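Local coordinates for ileal bile acid-binding protein (Danio rerio, PDB 3ELX) that binds bile acids such as cholate and, as a member of the fatty-acid-binding protein family, probably carries them in the cytoplasm, at residues Thr42-Val45 and Asp50-Trp53; Trp53-Pro58 and Leu112-Thr117; Phe67-Glu72 and Gly92-Ser97; Ser73-Val78 and Gly85-Glu90. All coordinates share one frame; numbering follows the deposited sequence.

Overall arrangement
All four contacts belong to one antiparallel beta barrel, but they join its strands differently. Interactions 1 and 4 lie within hairpins and rest on paired backbone hydrogen bonds; interactions 2 and 3 run between strands that are not neighbours and have no direct hydrogen bond across them. Interaction 2 is the innermost, its centre about 3 Å from the centre of the chain, and waters carry its polar links; the other three lie about 11 to 12 Å out. Interaction 1 shares Trp53 and a water with interaction 2, yet ends in a solvated outer face. Interactions 3 and 4, with centres about 5 Å apart, form a continuous apolar region around Phe67, Val87 and Leu94.

Interaction 1. Residues Thr42-Val45 and Asp50-Trp53; sequences TEIV and DFTW
Asp50 meets Val45 chiefly through a water, which lies within hydrogen-bonding distance of Asp50 OD1, Val45 O and Thr52 OG1 but has too few protons to serve every acceptor in reach at once. Phe51 packs on the face that carries Ile44, whose CG2 lies 3.9 Å from Phe51 CD2, at the ring edge and near its plane. Its backbone adds a CA-H...O contact, Phe51 CA to Val45 O at 3.4 Å. At Thr52 the hairpin of strands 41-47 and 50-57 closes its hydrogen-bonded antiparallel pair. Thr52 N donates to Val45 O at 2.9 Å and Val45 N to Thr52 O at 3.0 Å; each acceptor is met in its carbonyl plane and each bond is within 15° of straight. Trp53 then faces Ile44 in the non-hydrogen-bonded pair. With CG1 kept beside its backbone N (chi1 -52°), Ile44 runs alongside the indole and sets CD1 3.6 Å from the centroid of the six-membered ring of Trp53, only 13° off the normal, a CH-pi contact. Thr42 CG2 comes obliquely to Trp53 NE1 at 3.4 Å. That N-H points instead to a water lying in the indole plane, 2.9 Å from Trp53 NE1, which also hydrogen-bonds Thr42 OG1. The chemistry is thus divided by face: Ile44, Phe51 and Trp53 give the barrel interior an apolar lining with one water-satisfied N-H, while Val45 and Thr52 turn to the other, partly hydrated face.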
loop_
_atom_site.group_PDB
_atom_site.type_symbol
_atom_site.label_atom_id
_atom_site.label_comp_id
_atom_site.label_asym_id
_atom_site.label_seq_id
_atom_site.Cartn_x
_atom_site.Cartn_y
_atom_site.Cartn_z
ATOM N N THR A 42 -4.826 -1.083 7.846
ATOM C CA THR A 42 -5.374 -0.432 6.665
ATOM C C THR A 42 -6.884 -0.413 6.783
ATOM O O THR A 42 -7.499 -1.444 7.052
ATOM C CB THR A 42 -4.989 -1.207 5.383
ATOM O OG1 THR A 42 -3.566 -1.223 5.237
ATOM C CG2 THR A 42 -5.584 -0.550 4.156
ATOM N N GLU A 43 -7.484 0.752 6.574
ATOM C CA GLU A 43 -8.931 0.867 6.516
ATOM C C GLU A 43 -9.326 1.252 5.093
ATOM O O GLU A 43 -8.812 2.234 4.544
ATOM C CB GLU A 43 -9.401 1.925 7.503
ATOM C CG GLU A 43 -10.892 2.129 7.536
ATOM C CD GLU A 43 -11.281 3.306 8.412
ATOM O OE1 GLU A 43 -10.389 4.101 8.808
ATOM O OE2 GLU A 43 -12.482 3.432 8.703
ATOM N N ILE A 44 -10.232 0.477 4.506
ATOM C CA ILE A 44 -10.674 0.761 3.138
ATOM C C ILE A 44 -12.188 0.921 3.078
ATOM O O ILE A 44 -12.930 0.124 3.653
ATOM C CB ILE A 44 -10.222 -0.323 2.133
ATOM C CG1 ILE A 44 -8.712 -0.564 2.249
ATOM C CG2 ILE A 44 -10.595 0.095 0.683
ATOM C CD1 ILE A 44 -8.265 -1.893 1.679
ATOM N N VAL A 45 -12.634 1.978 2.394
ATOM C CA VAL A 45 -14.032 2.120 2.019
ATOM C C VAL A 45 -14.066 2.122 0.497
ATOM O O VAL A 45 -13.484 3.009 -0.150
ATOM C CB VAL A 45 -14.694 3.399 2.607
ATOM C CG1 VAL A 45 -16.147 3.488 2.150
ATOM C CG2 VAL A 45 -14.624 3.397 4.131
ATOM N N ASP A 50 -14.811 4.004 -6.537
ATOM C CA ASP A 50 -14.437 5.072 -5.609
ATOM C C ASP A 50 -13.854 4.491 -4.320
ATOM O O ASP A 50 -14.566 3.846 -3.542
ATOM C CB ASP A 50 -15.691 5.914 -5.335
ATOM C CG ASP A 50 -15.442 7.088 -4.405
ATOM O OD1 ASP A 50 -14.601 6.984 -3.492
ATOM O OD2 ASP A 50 -16.152 8.111 -4.570
ATOM N N PHE A 51 -12.560 4.727 -4.090
ATOM C CA PHE A 51 -11.870 4.200 -2.901
ATOM C C PHE A 51 -11.420 5.302 -1.959
ATOM O O PHE A 51 -10.958 6.358 -2.402
ATOM C CB PHE A 51 -10.595 3.445 -3.288
ATOM C CG PHE A 51 -10.827 2.104 -3.903
ATOM C CD1 PHE A 51 -11.188 1.995 -5.241
ATOM C CD2 PHE A 51 -10.631 0.939 -3.155
ATOM C CE1 PHE A 51 -11.385 0.755 -5.827
ATOM C CE2 PHE A 51 -10.820 -0.319 -3.741
ATOM C CZ PHE A 51 -11.193 -0.410 -5.072
ATOM N N THR A 52 -11.530 5.032 -0.660
ATOM C CA THR A 52 -10.849 5.821 0.368
ATOM C C THR A 52 -9.971 4.832 1.116
ATOM O O THR A 52 -10.477 3.877 1.720
ATOM C CB THR A 52 -11.837 6.483 1.346
ATOM O OG1 THR A 52 -12.758 7.300 0.616
ATOM C CG2 THR A 52 -11.088 7.338 2.378
ATOM N N TRP A 53 -8.667 5.067 1.075
ATOM C CA TRP A 53 -7.696 4.076 1.523
ATOM C C TRP A 53 -6.840 4.714 2.603
ATOM O O TRP A 53 -6.081 5.631 2.326
ATOM C CB TRP A 53 -6.831 3.682 0.326
ATOM C CG TRP A 53 -6.092 2.399 0.495
ATOM C CD1 TRP A 53 -5.057 2.146 1.352
ATOM C CD2 TRP A 53 -6.328 1.183 -0.228
ATOM N NE1 TRP A 53 -4.631 0.842 1.205
ATOM C CE2 TRP A 53 -5.397 0.234 0.242
ATOM C CE3 TRP A 53 -7.228 0.811 -1.237
ATOM C CZ2 TRP A 53 -5.338 -1.067 -0.262
ATOM C CZ3 TRP A 53 -7.179 -0.491 -1.729
ATOM C CH2 TRP A 53 -6.240 -1.412 -1.234
HETATM O O HOH W 1 -2.630 -0.524 2.887
HETATM O O HOH W 2 -14.675 5.689 -0.869
#

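Interaction 2. Residues Trp53-Pro58 and Leu112-Thr117; sequences WTQYYP and LVETST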
loop_
_atom_site.group_PDB
_atom_site.type_symbol
_atom_site.label_atom_id
_atom_site.label_comp_id
_atom_site.label_asym_id
_atom_site.label_seq_id
_atom_site.Cartn_x
_atom_site.Cartn_y
_atom_site.Cartn_z
ATOM N N TRP A 53 -8.667 5.067 1.075
ATOM C CA TRP A 53 -7.696 4.076 1.523
ATOM C C TRP A 53 -6.840 4.714 2.603
ATOM O O TRP A 53 -6.081 5.631 2.326
ATOM C CB TRP A 53 -6.831 3.682 0.326
ATOM C CG TRP A 53 -6.092 2.399 0.495
ATOM C CD1 TRP A 53 -5.057 2.146 1.352
ATOM C CD2 TRP A 53 -6.328 1.183 -0.228
ATOM N NE1 TRP A 53 -4.631 0.842 1.205
ATOM C CE2 TRP A 53 -5.397 0.234 0.242
ATOM C CE3 TRP A 53 -7.228 0.811 -1.237
ATOM C CZ2 TRP A 53 -5.338 -1.067 -0.262
ATOM C CZ3 TRP A 53 -7.179 -0.491 -1.729
ATOM C CH2 TRP A 53 -6.240 -1.412 -1.234
ATOM N N THR A 54 -6.984 4.234 3.837
ATOM C CA THR A 54 -6.330 4.860 4.989
ATOM C C THR A 54 -5.343 3.897 5.638
ATOM O O THR A 54 -5.671 2.736 5.888
ATOM C CB THR A 54 -7.397 5.316 6.016
ATOM O OG1 THR A 54 -8.321 6.213 5.383
ATOM C CG2 THR A 54 -6.760 6.013 7.197
ATOM N N GLN A 55 -4.128 4.377 5.886
ATOM C CA GLN A 55 -3.099 3.561 6.527
ATOM C C GLN A 55 -2.636 4.244 7.797
ATOM O O GLN A 55 -2.322 5.442 7.801
ATOM C CB GLN A 55 -1.892 3.327 5.602
ATOM C CG GLN A 55 -2.248 2.622 4.304
ATOM C CD GLN A 55 -1.086 2.602 3.334
ATOM O OE1 GLN A 55 -0.416 3.612 3.134
ATOM N NE2 GLN A 55 -0.848 1.455 2.720
ATOM N N TYR A 56 -2.571 3.463 8.871
ATOM C CA TYR A 56 -2.209 3.967 10.180
ATOM C C TYR A 56 -0.759 3.641 10.505
ATOM O O TYR A 56 -0.447 2.600 11.090
ATOM C CB TYR A 56 -3.165 3.392 11.232
ATOM C CG TYR A 56 -4.588 3.878 11.051
ATOM C CD1 TYR A 56 -5.037 5.021 11.703
ATOM C CD2 TYR A 56 -5.485 3.199 10.214
ATOM C CE1 TYR A 56 -6.336 5.488 11.545
ATOM C CE2 TYR A 56 -6.797 3.654 10.050
ATOM C CZ TYR A 56 -7.218 4.803 10.717
ATOM O OH TYR A 56 -8.507 5.290 10.558
ATOM N N TYR A 57 0.126 4.540 10.095
ATOM C CA TYR A 57 1.552 4.367 10.330
ATOM C C TYR A 57 1.929 4.735 11.766
ATOM O O TYR A 57 1.099 5.287 12.512
ATOM C CB TYR A 57 2.363 5.182 9.316
ATOM C CG TYR A 57 2.383 4.555 7.948
ATOM C CD1 TYR A 57 3.329 3.567 7.622
ATOM C CD2 TYR A 57 1.469 4.936 6.983
ATOM C CE1 TYR A 57 3.346 2.974 6.364
ATOM C CE2 TYR A 57 1.486 4.360 5.717
ATOM C CZ TYR A 57 2.419 3.377 5.420
ATOM O OH TYR A 57 2.431 2.794 4.170
ATOM N N PRO A 58 3.172 4.418 12.176
ATOM C CA PRO A 58 3.573 4.748 13.544
ATOM C C PRO A 58 3.464 6.237 13.887
ATOM O O PRO A 58 3.464 7.101 12.994
ATOM C CB PRO A 58 5.043 4.307 13.598
ATOM C CG PRO A 58 5.122 3.211 12.548
ATOM C CD PRO A 58 4.243 3.711 11.446
ATOM N N LEU A 112 -5.862 -9.335 2.222
ATOM C CA LEU A 112 -5.418 -8.183 1.434
ATOM C C LEU A 112 -3.939 -8.363 1.125
ATOM O O LEU A 112 -3.115 -8.385 2.036
ATOM C CB LEU A 112 -5.651 -6.885 2.215
ATOM C CG LEU A 112 -5.169 -5.573 1.586
ATOM C CD1 LEU A 112 -5.947 -5.267 0.343
ATOM C CD2 LEU A 112 -5.268 -4.423 2.589
ATOM N N VAL A 113 -3.602 -8.504 -0.159
ATOM C CA VAL A 113 -2.218 -8.728 -0.556
ATOM C C VAL A 113 -1.707 -7.538 -1.347
ATOM O O VAL A 113 -2.232 -7.232 -2.417
ATOM C CB VAL A 113 -2.064 -10.004 -1.402
ATOM C CG1 VAL A 113 -0.592 -10.233 -1.719
ATOM C CG2 VAL A 113 -2.644 -11.222 -0.653
ATOM N N GLU A 114 -0.681 -6.888 -0.809
ATOM C CA GLU A 114 -0.157 -5.642 -1.360
ATOM C C GLU A 114 1.291 -5.839 -1.767
ATOM O O GLU A 114 2.125 -6.197 -0.939
ATOM C CB GLU A 114 -0.264 -4.528 -0.329
ATOM C CG GLU A 114 -1.692 -4.206 0.048
ATOM C CD GLU A 114 -1.771 -3.140 1.116
ATOM O OE1 GLU A 114 -1.712 -1.942 0.765
ATOM O OE2 GLU A 114 -1.888 -3.504 2.305
ATOM N N THR A 115 1.578 -5.628 -3.050
ATOM C CA THR A 115 2.925 -5.855 -3.573
ATOM C C THR A 115 3.511 -4.533 -4.073
ATOM O O THR A 115 2.933 -3.895 -4.966
ATOM C CB THR A 115 2.896 -6.878 -4.722
ATOM O OG1 THR A 115 2.301 -8.106 -4.284
ATOM C CG2 THR A 115 4.313 -7.146 -5.260
ATOM N N SER A 116 4.652 -4.138 -3.508
ATOM C CA SER A 116 5.356 -2.927 -3.931
ATOM C C SER A 116 6.626 -3.347 -4.671
ATOM O O SER A 116 7.437 -4.113 -4.147
ATOM C CB SER A 116 5.711 -2.048 -2.727
ATOM O OG SER A 116 4.604 -1.832 -1.865
ATOM N N THR A 117 6.795 -2.844 -5.889
ATOM C CA THR A 117 7.892 -3.270 -6.748
ATOM C C THR A 117 8.734 -2.058 -7.111
ATOM O O THR A 117 8.250 -1.115 -7.736
ATOM C CB THR A 117 7.332 -3.933 -8.010
ATOM O OG1 THR A 117 6.499 -5.030 -7.611
ATOM C CG2 THR A 117 8.457 -4.430 -8.925
HETATM O O HOH W 1 -2.630 -0.524 2.887
HETATM O O HOH W 3 0.813 0.188 0.595
#
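Glu114 OE1 approaches the indole of Trp53 at its edge, near the ring plane, 3.9 Å from CZ2. The same oxygen stands 4.0 Å from Gln55 NE2, so the two polar groups are joined through water instead. One water accepts from Gln55 NE2 at 2.7 Å and from the Trp53 N-H, and donates to Glu114 OE1 at 2.7 Å. A second accepts from Gln55 NE2 at 3.0 Å and gives Glu114 OE1 only a weak bond. Beside this network Leu112 CD1 touches Trp53 CH2 at 4.2 Å, the two side chains running antiparallel past one another. The segment axes stay 13.5 Å apart and cross at 81°, which makes this a contact through the interior of the fatty-acid-binding protein barrel, with strands 50-57 and 111-119 meeting by side chains alone. Gln55 belongs to a cholate site seen in a structure of this protein. Further out, an extended chain beyond CG carries the Glu114 carboxylate inward, where Arg129 forms a salt bridge to OE2, probably favouring the ionised carboxylate. On the Gln55 side of the network, Tyr57 OH donates a weak bond of 3.1 Å to Gln55 OE1, which may help to set how the amide is turned.

Interaction 3. Residues Phe67-Glu72 and Gly92-Ser97; sequences FIVGKE and GKLTIS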
loop_
_atom_site.group_PDB
_atom_site.type_symbol
_atom_site.label_atom_id
_atom_site.label_comp_id
_atom_site.label_asym_id
_atom_site.label_seq_id
_atom_site.Cartn_x
_atom_site.Cartn_y
_atom_site.Cartn_z
ATOM N N PHE A 67 -9.218 7.980 -4.328
ATOM C CA PHE A 67 -9.071 7.888 -5.773
ATOM C C PHE A 67 -10.260 7.200 -6.404
ATOM O O PHE A 67 -10.953 6.421 -5.745
ATOM C CB PHE A 67 -7.764 7.181 -6.159
ATOM C CG PHE A 67 -7.624 5.787 -5.605
ATOM C CD1 PHE A 67 -6.971 5.569 -4.388
ATOM C CD2 PHE A 67 -8.122 4.681 -6.307
ATOM C CE1 PHE A 67 -6.827 4.263 -3.866
ATOM C CE2 PHE A 67 -7.973 3.378 -5.803
ATOM C CZ PHE A 67 -7.333 3.167 -4.586
ATOM N N ILE A 68 -10.508 7.516 -7.670
ATOM C CA ILE A 68 -11.508 6.799 -8.463
ATOM C C ILE A 68 -10.759 6.078 -9.568
ATOM O O ILE A 68 -10.020 6.704 -10.337
ATOM C CB ILE A 68 -12.576 7.758 -9.052
ATOM C CG1 ILE A 68 -13.332 8.438 -7.903
ATOM C CG2 ILE A 68 -13.529 6.994 -9.982
ATOM C CD1 ILE A 68 -14.177 9.619 -8.330
ATOM N N VAL A 69 -10.926 4.764 -9.635
ATOM C CA VAL A 69 -10.231 3.987 -10.666
ATOM C C VAL A 69 -10.547 4.565 -12.047
ATOM O O VAL A 69 -11.705 4.843 -12.363
ATOM C CB VAL A 69 -10.603 2.498 -10.598
ATOM C CG1 VAL A 69 -9.894 1.697 -11.703
ATOM C CG2 VAL A 69 -10.250 1.937 -9.226
ATOM N N GLY A 70 -9.506 4.762 -12.858
ATOM C CA GLY A 70 -9.678 5.283 -14.222
ATOM C C GLY A 70 -9.776 6.793 -14.359
ATOM O O GLY A 70 -9.836 7.313 -15.480
ATOM N N LYS A 71 -9.787 7.502 -13.236
ATOM C CA LYS A 71 -9.901 8.951 -13.246
ATOM C C LYS A 71 -8.731 9.610 -12.543
ATOM O O LYS A 71 -8.298 9.136 -11.495
ATOM C CB LYS A 71 -11.207 9.377 -12.574
ATOM C CG LYS A 71 -12.373 9.462 -13.520
ATOM C CD LYS A 71 -13.191 8.187 -13.572
ATOM C CE LYS A 71 -14.618 8.500 -14.014
ATOM N NZ LYS A 71 -14.685 9.303 -15.267
ATOM N N GLU A 72 -8.240 10.714 -13.098
ATOM C CA GLU A 72 -7.179 11.482 -12.442
ATOM C C GLU A 72 -7.593 11.842 -11.022
ATOM O O GLU A 72 -8.649 12.451 -10.804
ATOM C CB GLU A 72 -6.860 12.772 -13.199
ATOM C CG GLU A 72 -6.212 12.598 -14.550
ATOM C CD GLU A 72 -5.891 13.929 -15.197
ATOM O OE1 GLU A 72 -5.418 13.923 -16.355
ATOM O OE2 GLU A 72 -6.108 14.984 -14.555
ATOM N N GLY A 92 -9.593 -7.667 -10.631
ATOM C CA GLY A 92 -9.693 -7.462 -9.184
ATOM C C GLY A 92 -8.434 -6.898 -8.538
ATOM O O GLY A 92 -8.411 -6.644 -7.328
ATOM N N LYS A 93 -7.388 -6.715 -9.339
ATOM C CA LYS A 93 -6.113 -6.153 -8.851
ATOM C C LYS A 93 -5.974 -4.676 -9.216
ATOM O O LYS A 93 -6.110 -4.305 -10.387
ATOM C CB LYS A 93 -4.913 -6.887 -9.461
ATOM C CG LYS A 93 -4.788 -8.379 -9.192
ATOM C CD LYS A 93 -3.596 -8.938 -9.976
ATOM C CE LYS A 93 -2.279 -8.908 -9.192
ATOM N NZ LYS A 93 -1.997 -7.661 -8.413
ATOM N N LEU A 94 -5.712 -3.847 -8.207
ATOM C CA LEU A 94 -5.424 -2.424 -8.413
ATOM C C LEU A 94 -3.954 -2.230 -8.711
ATOM O O LEU A 94 -3.113 -2.904 -8.115
ATOM C CB LEU A 94 -5.748 -1.638 -7.146
ATOM C CG LEU A 94 -7.219 -1.498 -6.765
ATOM C CD1 LEU A 94 -7.329 -0.926 -5.372
ATOM C CD2 LEU A 94 -7.944 -0.603 -7.757
ATOM N N THR A 95 -3.643 -1.312 -9.628
ATOM C CA THR A 95 -2.264 -0.884 -9.831
ATOM C C THR A 95 -2.197 0.618 -9.619
ATOM O O THR A 95 -2.884 1.391 -10.301
ATOM C CB THR A 95 -1.724 -1.248 -11.241
ATOM O OG1 THR A 95 -1.697 -2.673 -11.395
ATOM C CG2 THR A 95 -0.302 -0.712 -11.428
ATOM N N ILE A 96 -1.372 1.018 -8.663
ATOM C CA ILE A 96 -1.118 2.426 -8.400
ATOM C C ILE A 96 0.334 2.669 -8.758
ATOM O O ILE A 96 1.237 2.019 -8.220
ATOM C CB ILE A 96 -1.338 2.806 -6.923
ATOM C CG1 ILE A 96 -2.732 2.360 -6.456
ATOM C CG2 ILE A 96 -1.122 4.313 -6.739
ATOM C CD1 ILE A 96 -3.018 2.662 -4.984
ATOM N N SER A 97 0.538 3.601 -9.678
ATOM C CA SER A 97 1.873 3.938 -10.127
ATOM C C SER A 97 2.384 5.115 -9.297
ATOM O O SER A 97 2.193 6.289 -9.645
ATOM C CB SER A 97 1.871 4.233 -11.634
ATOM O OG SER A 97 1.346 3.112 -12.342
#
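The Phe67 ring meets two side chains of strand 93-97: Leu94 CD1 lies at the edge, near the ring plane and 4.2 Å from CZ, while Ile96 CD1 comes up obliquely to CE1 at 4.3 Å. Outside the two segments, the ring of Phe51 meets that of Phe67 with the planes about 15° apart, and Val87 and Met75 also touch Phe67. In the fatty-acid-binding protein barrel these segments belong to strands that are not sheet neighbours, and the contact is made wholly by side chains. The geometry supports this: even the closest pair of CA atoms, those of Val69 and Leu94, is 8.3 Å apart, and no hydrogen bond crosses. Phe67 and Leu94 reach for each other from opposite directions. The Phe67 ring gets there with CG held between the backbone N and the carbonyl carbon (chi1 58°). Leu94 uses its two methyls separately, CD1 for the aromatic ring and CD2 for Val69, whose side chain crosses it at a slant. Leu94 belongs to a cholate site seen in a structure of this protein, and an ethanediol, probably from the crystallisation liquor, lies beside Ile96, consistent with the cluster bordering a ligand-accepting region. Val69 is placed by a type II beta turn from Ile68 to Lys71, closed by Lys71 N donating to Ile68 O at 3.0 Å; Gly70 takes the positive phi of that turn (84°). The tightest approach across the contact is Val69 CG2 to Leu94 CD2, 3.7 Å.

Interaction 4. Residues Ser73-Val78 and Gly85-Glu90; sequences SDMETV and GIVSME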
loop_
_atom_site.group_PDB
_atom_site.type_symbol
_atom_site.label_atom_id
_atom_site.label_comp_id
_atom_site.label_asym_id
_atom_site.label_seq_id
_atom_site.Cartn_x
_atom_site.Cartn_y
_atom_site.Cartn_z
ATOM N N SER A 73 -6.753 11.469 -10.063
ATOM C CA SER A 73 -7.060 11.686 -8.653
ATOM C C SER A 73 -5.882 12.282 -7.911
ATOM O O SER A 73 -4.743 11.881 -8.127
ATOM C CB SER A 73 -7.435 10.361 -7.983
ATOM O OG SER A 73 -8.562 9.764 -8.605
ATOM N N ASP A 74 -6.168 13.245 -7.040
ATOM C CA ASP A 74 -5.153 13.795 -6.156
ATOM C C ASP A 74 -4.786 12.747 -5.115
ATOM O O ASP A 74 -5.663 12.224 -4.417
ATOM C CB ASP A 74 -5.685 15.053 -5.456
ATOM C CG ASP A 74 -5.893 16.218 -6.417
ATOM O OD1 ASP A 74 -5.106 16.368 -7.374
ATOM O OD2 ASP A 74 -6.846 17.001 -6.205
ATOM N N MET A 75 -3.497 12.430 -5.023
ATOM C CA MET A 75 -3.007 11.447 -4.054
ATOM C C MET A 75 -1.757 11.938 -3.329
ATOM O O MET A 75 -1.212 12.991 -3.659
ATOM C CB MET A 75 -2.762 10.099 -4.740
ATOM C CG MET A 75 -4.063 9.343 -5.073
ATOM S SD MET A 75 -3.812 7.853 -6.052
ATOM C CE MET A 75 -3.565 8.515 -7.661
ATOM N N GLU A 76 -1.332 11.179 -2.322
ATOM C CA GLU A 76 -0.148 11.520 -1.539
ATOM C C GLU A 76 0.669 10.254 -1.295
ATOM O O GLU A 76 0.130 9.151 -1.170
ATOM C CB GLU A 76 -0.542 12.176 -0.197
ATOM C CG GLU A 76 0.617 12.783 0.599
ATOM C CD GLU A 76 0.348 12.857 2.108
ATOM O OE1 GLU A 76 0.459 11.812 2.811
ATOM O OE2 GLU A 76 0.052 13.972 2.599
ATOM N N THR A 77 1.984 10.415 -1.246
ATOM C CA THR A 77 2.858 9.311 -0.892
ATOM C C THR A 77 2.911 9.196 0.626
ATOM O O THR A 77 2.540 10.128 1.343
ATOM C CB THR A 77 4.283 9.538 -1.414
ATOM O OG1 THR A 77 4.858 10.668 -0.746
ATOM C CG2 THR A 77 4.277 9.789 -2.914
ATOM N N VAL A 78 3.395 8.057 1.112
ATOM C CA VAL A 78 3.620 7.848 2.544
ATOM C C VAL A 78 4.538 8.940 3.119
ATOM O O VAL A 78 4.355 9.402 4.251
ATOM C CB VAL A 78 4.225 6.442 2.802
ATOM C CG1 VAL A 78 4.497 6.228 4.276
ATOM C CG2 VAL A 78 3.299 5.341 2.264
ATOM N N GLY A 85 -2.660 11.029 -9.973
ATOM C CA GLY A 85 -2.471 9.729 -10.599
ATOM C C GLY A 85 -3.746 9.104 -11.101
ATOM O O GLY A 85 -4.848 9.466 -10.670
ATOM N N ILE A 86 -3.576 8.136 -11.997
ATOM C CA ILE A 86 -4.688 7.363 -12.520
ATOM C C ILE A 86 -4.473 5.902 -12.159
ATOM O O ILE A 86 -3.586 5.226 -12.694
ATOM C CB ILE A 86 -4.876 7.537 -14.051
ATOM C CG1 ILE A 86 -4.907 9.022 -14.433
ATOM C CG2 ILE A 86 -6.158 6.825 -14.508
ATOM C CD1 ILE A 86 -4.861 9.275 -15.922
ATOM N N VAL A 87 -5.291 5.434 -11.231
ATOM C CA VAL A 87 -5.237 4.059 -10.749
ATOM C C VAL A 87 -6.000 3.165 -11.724
ATOM O O VAL A 87 -7.042 3.558 -12.251
ATOM C CB VAL A 87 -5.865 3.978 -9.335
ATOM C CG1 VAL A 87 -5.855 2.533 -8.812
ATOM C CG2 VAL A 87 -5.107 4.904 -8.393
ATOM N N SER A 88 -5.467 1.975 -11.995
ATOM C CA SER A 88 -6.150 1.040 -12.874
ATOM C C SER A 88 -6.529 -0.227 -12.127
ATOM O O SER A 88 -5.984 -0.519 -11.069
ATOM C CB SER A 88 -5.303 0.693 -14.096
ATOM O OG SER A 88 -4.095 0.067 -13.720
ATOM N N MET A 89 -7.486 -0.960 -12.679
ATOM C CA MET A 89 -7.844 -2.252 -12.112
ATOM C C MET A 89 -8.017 -3.259 -13.233
ATOM O O MET A 89 -8.564 -2.936 -14.288
ATOM C CB MET A 89 -9.123 -2.150 -11.285
ATOM C CG MET A 89 -9.399 -3.405 -10.452
ATOM S SD MET A 89 -11.095 -3.471 -9.892
ATOM C CE MET A 89 -11.011 -2.249 -8.598
ATOM N N GLU A 90 -7.518 -4.468 -13.000
ATOM C CA GLU A 90 -7.654 -5.561 -13.956
ATOM C C GLU A 90 -7.767 -6.833 -13.137
ATOM O O GLU A 90 -6.924 -7.095 -12.276
ATOM C CB GLU A 90 -6.442 -5.580 -14.901
ATOM C CG GLU A 90 -6.350 -6.767 -15.860
ATOM C CD GLU A 90 -5.334 -7.800 -15.403
ATOM O OE1 GLU A 90 -4.149 -7.439 -15.206
ATOM O OE2 GLU A 90 -5.716 -8.977 -15.253
#
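Met75 turns toward strand 82-90 and lays its thioether against Gly85 and Val87, inside the beta hairpin that strand 73-76 forms with strand 82-90 in the barrel. From CB the chain leaves with CG beside the backbone N and runs extended to the sulphur. There SD passes 4.0 Å from Val87 CG2, the two side chains meeting obliquely. A bend at chi3 (-78°) then swings the methyl back onto the backbone of Gly85: CE lies 3.4 Å from Gly85 CA, closer than usual van der Waals contact, and 3.4 Å from Gly85 O. The methyl remains 4.0 Å from Val87 CG2 as well, so it sits between a glycine backbone and a branched side chain. Phe67 and Asn65, from strand 61-68, add further contacts to Met75. Met75 thus lies where the outermost strands of the sheet, 61-68 and 73-76, face each other, at the gap known between these strands in this family; Glu76 N also bonds to Asn65 OD1 there. Between the two segments the backbone pairing is a single hydrogen-bonded antiparallel pair, Ser73 with Gly85, although Met75 goes on to bond Phe83. Val87 bonds through its backbone to Gly70, and Ser88 to Thr95 of the next strand. Ser73 OG accepts from Ile68 N and hydrogen-bonds to Lys71 O. Within the pair, Gly85 N donates to Ser73 O at 2.9 Å and nearly straight (166°), whereas Ser73 N reaches Gly85 O at 2.8 Å with an N-H...O angle of only 151°.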